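Local structure of viral structural protein 4 (Bombyx mori cytoplasmic polyhedrosis virus, 6TZ0) at residues Ala435-Leu440 with Leu530-Tyr535. The protein binds GTP and, as a probable P-loop NTPase, accompanies the viral RNA-dependent RNA polymerase inside the transcribing capsid. Numbering follows the deposited sequence.
Sequences AQYELL and LRDTYY
Tyr437 and Asp532 make the whole contact, a single hydrogen bond reaching from the short helix 434-438 to helix 524-537. Tyr437 OH donates to Asp532 OD2 at 3.0 Å, while the two CA atoms stay 11.3 Å apart, a gap that suits the long, rigid reach of a tyrosine. In Tyr437, CG stands anti to the backbone N (chi1 174°), which carries the ring out toward the other helix and brings its hydroxyl to the carboxylate. The two side chains point in opposing directions and overlap at their ends; their planes differ by 24°, and Asp532 OD2 lies in the ring plane, at its edge, 3.7 Å from Tyr437 CE2. The hydroxyl takes the anti lone pair of OD2, the one turned away from OD1. The other oxygen, Asp532 OD1, lies nearly in the guanidinium plane of the neighbouring Arg531, in a salt bridge of 2.8 Å to Arg531 NH1. An aspartate suits this place because each oxygen serves a different partner, and the arginine probably favours its charged form. Met449 of helix 442-457 touches both Tyr437 and Asp532, and Lys445 makes a cation-pi contact with the tyrosine ring. The Asp532 side chain is about 9 Å from that of Lys355, a GTP-site residue although none is bound here, placing this polar tie near the P-loop of an apparent P-loop NTPase domain.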
loop_
_atom_site.group_PDB
_atom_site.type_symbol
_atom_site.label_atom_id
_atom_site.label_comp_id
_atom_site.label_asym_id
_atom_site.label_seq_id
_atom_site.Cartn_x
_atom_site.Cartn_y
_atom_site.Cartn_z
ATOM N N ALA B 435 -11.604 51.844 -6.667
ATOM C CA ALA B 435 -10.696 52.646 -5.855
ATOM C C ALA B 435 -10.889 52.384 -4.370
ATOM O O ALA B 435 -9.935 52.497 -3.596
ATOM C CB ALA B 435 -10.896 54.127 -6.159
ATOM N N GLN B 436 -12.105 52.027 -3.956
ATOM C CA GLN B 436 -12.332 51.650 -2.567
ATOM C C GLN B 436 -11.734 50.285 -2.268
ATOM O O GLN B 436 -11.173 50.069 -1.188
ATOM C CB GLN B 436 -13.826 51.637 -2.264
ATOM C CG GLN B 436 -14.506 52.973 -2.413
ATOM C CD GLN B 436 -15.983 52.896 -2.120
ATOM O OE1 GLN B 436 -16.511 51.829 -1.824
ATOM N NE2 GLN B 436 -16.665 54.028 -2.217
ATOM N N TYR B 437 -11.845 49.352 -3.215
ATOM C CA TYR B 437 -11.400 47.985 -2.976
ATOM C C TYR B 437 -9.885 47.875 -3.004
ATOM O O TYR B 437 -9.296 47.166 -2.182
ATOM C CB TYR B 437 -12.026 47.049 -4.007
ATOM C CG TYR B 437 -11.514 45.632 -3.942
ATOM C CD1 TYR B 437 -11.866 44.790 -2.900
ATOM C CD2 TYR B 437 -10.689 45.134 -4.937
ATOM C CE1 TYR B 437 -11.397 43.496 -2.844
ATOM C CE2 TYR B 437 -10.220 43.846 -4.891
ATOM C CZ TYR B 437 -10.576 43.032 -3.845
ATOM O OH TYR B 437 -10.103 41.745 -3.799
ATOM N N GLU B 438 -9.235 48.569 -3.941
ATOM C CA GLU B 438 -7.779 48.565 -4.032
ATOM C C GLU B 438 -7.108 49.226 -2.836
ATOM O O GLU B 438 -5.933 48.955 -2.571
ATOM C CB GLU B 438 -7.336 49.272 -5.311
ATOM C CG GLU B 438 -7.569 48.507 -6.596
ATOM C CD GLU B 438 -6.582 47.377 -6.780
ATOM O OE1 GLU B 438 -5.446 47.499 -6.280
ATOM O OE2 GLU B 438 -6.920 46.376 -7.442
ATOM N N LEU B 439 -7.822 50.076 -2.107
ATOM C CA LEU B 439 -7.251 50.857 -1.023
ATOM C C LEU B 439 -7.214 50.085 0.294
ATOM O O LEU B 439 -6.690 50.599 1.287
ATOM C CB LEU B 439 -8.054 52.155 -0.886
ATOM C CG LEU B 439 -7.550 53.386 -0.137
ATOM C CD1 LEU B 439 -6.300 53.917 -0.812
ATOM C CD2 LEU B 439 -8.627 54.448 -0.096
ATOM N N LEU B 440 -7.727 48.861 0.326
ATOM C CA LEU B 440 -7.733 48.076 1.548
ATOM C C LEU B 440 -6.381 47.414 1.773
ATOM O O LEU B 440 -5.543 47.321 0.873
ATOM C CB LEU B 440 -8.813 47.004 1.492
ATOM C CG LEU B 440 -10.265 47.461 1.382
ATOM C CD1 LEU B 440 -11.168 46.262 1.200
ATOM C CD2 LEU B 440 -10.680 48.259 2.595
ATOM N N LEU B 530 -13.916 38.591 -7.264
ATOM C CA LEU B 530 -14.001 37.171 -7.571
ATOM C C LEU B 530 -12.718 36.642 -8.185
ATOM O O LEU B 530 -12.365 35.487 -7.935
ATOM C CB LEU B 530 -15.177 36.894 -8.497
ATOM C CG LEU B 530 -16.525 37.025 -7.808
ATOM C CD1 LEU B 530 -17.653 36.833 -8.788
ATOM C CD2 LEU B 530 -16.603 36.015 -6.696
ATOM N N ARG B 531 -12.018 37.462 -8.980
ATOM C CA ARG B 531 -10.698 37.083 -9.476
ATOM C C ARG B 531 -9.744 36.801 -8.325
ATOM O O ARG B 531 -9.024 35.798 -8.340
ATOM C CB ARG B 531 -10.136 38.178 -10.394
ATOM C CG ARG B 531 -8.784 37.841 -11.048
ATOM C CD ARG B 531 -7.586 38.431 -10.305
ATOM N NE ARG B 531 -6.320 37.897 -10.783
ATOM C CZ ARG B 531 -5.197 37.923 -10.077
ATOM N NH1 ARG B 531 -5.196 38.434 -8.856
ATOM N NH2 ARG B 531 -4.084 37.411 -10.577
ATOM N N ASP B 532 -9.722 37.679 -7.321
ATOM C CA ASP B 532 -8.773 37.492 -6.226
ATOM C C ASP B 532 -9.162 36.321 -5.327
ATOM O O ASP B 532 -8.288 35.588 -4.849
ATOM C CB ASP B 532 -8.644 38.779 -5.427
ATOM C CG ASP B 532 -7.832 39.828 -6.142
ATOM O OD1 ASP B 532 -6.925 39.461 -6.910
ATOM O OD2 ASP B 532 -8.096 41.023 -5.927
ATOM N N THR B 533 -10.467 36.101 -5.127
ATOM C CA THR B 533 -10.931 34.938 -4.369
ATOM C C THR B 533 -10.569 33.632 -5.073
ATOM O O THR B 533 -10.041 32.693 -4.453
ATOM C CB THR B 533 -12.441 35.028 -4.170
ATOM O OG1 THR B 533 -12.763 36.251 -3.511
ATOM C CG2 THR B 533 -12.949 33.868 -3.335
ATOM N N TYR B 534 -10.832 33.560 -6.381
ATOM C CA TYR B 534 -10.533 32.351 -7.135
ATOM C C TYR B 534 -9.036 32.121 -7.253
ATOM O O TYR B 534 -8.598 30.969 -7.256
ATOM C CB TYR B 534 -11.161 32.430 -8.522
ATOM C CG TYR B 534 -12.666 32.400 -8.535
ATOM C CD1 TYR B 534 -13.385 31.859 -7.481
ATOM C CD2 TYR B 534 -13.370 32.950 -9.594
ATOM C CE1 TYR B 534 -14.758 31.846 -7.499
ATOM C CE2 TYR B 534 -14.737 32.948 -9.616
ATOM C CZ TYR B 534 -15.428 32.395 -8.568
ATOM O OH TYR B 534 -16.798 32.388 -8.593
ATOM N N TYR B 535 -8.245 33.197 -7.337
ATOM C CA TYR B 535 -6.793 33.069 -7.290
ATOM C C TYR B 535 -6.334 32.503 -5.956
ATOM O O TYR B 535 -5.434 31.657 -5.911
ATOM C CB TYR B 535 -6.134 34.425 -7.541
ATOM C CG TYR B 535 -4.637 34.391 -7.366
ATOM C CD1 TYR B 535 -3.827 33.794 -8.316
ATOM C CD2 TYR B 535 -4.035 34.946 -6.244
ATOM C CE1 TYR B 535 -2.465 33.750 -8.157
ATOM C CE2 TYR B 535 -2.676 34.901 -6.077
ATOM C CZ TYR B 535 -1.894 34.301 -7.035
ATOM O OH TYR B 535 -0.531 34.259 -6.877
#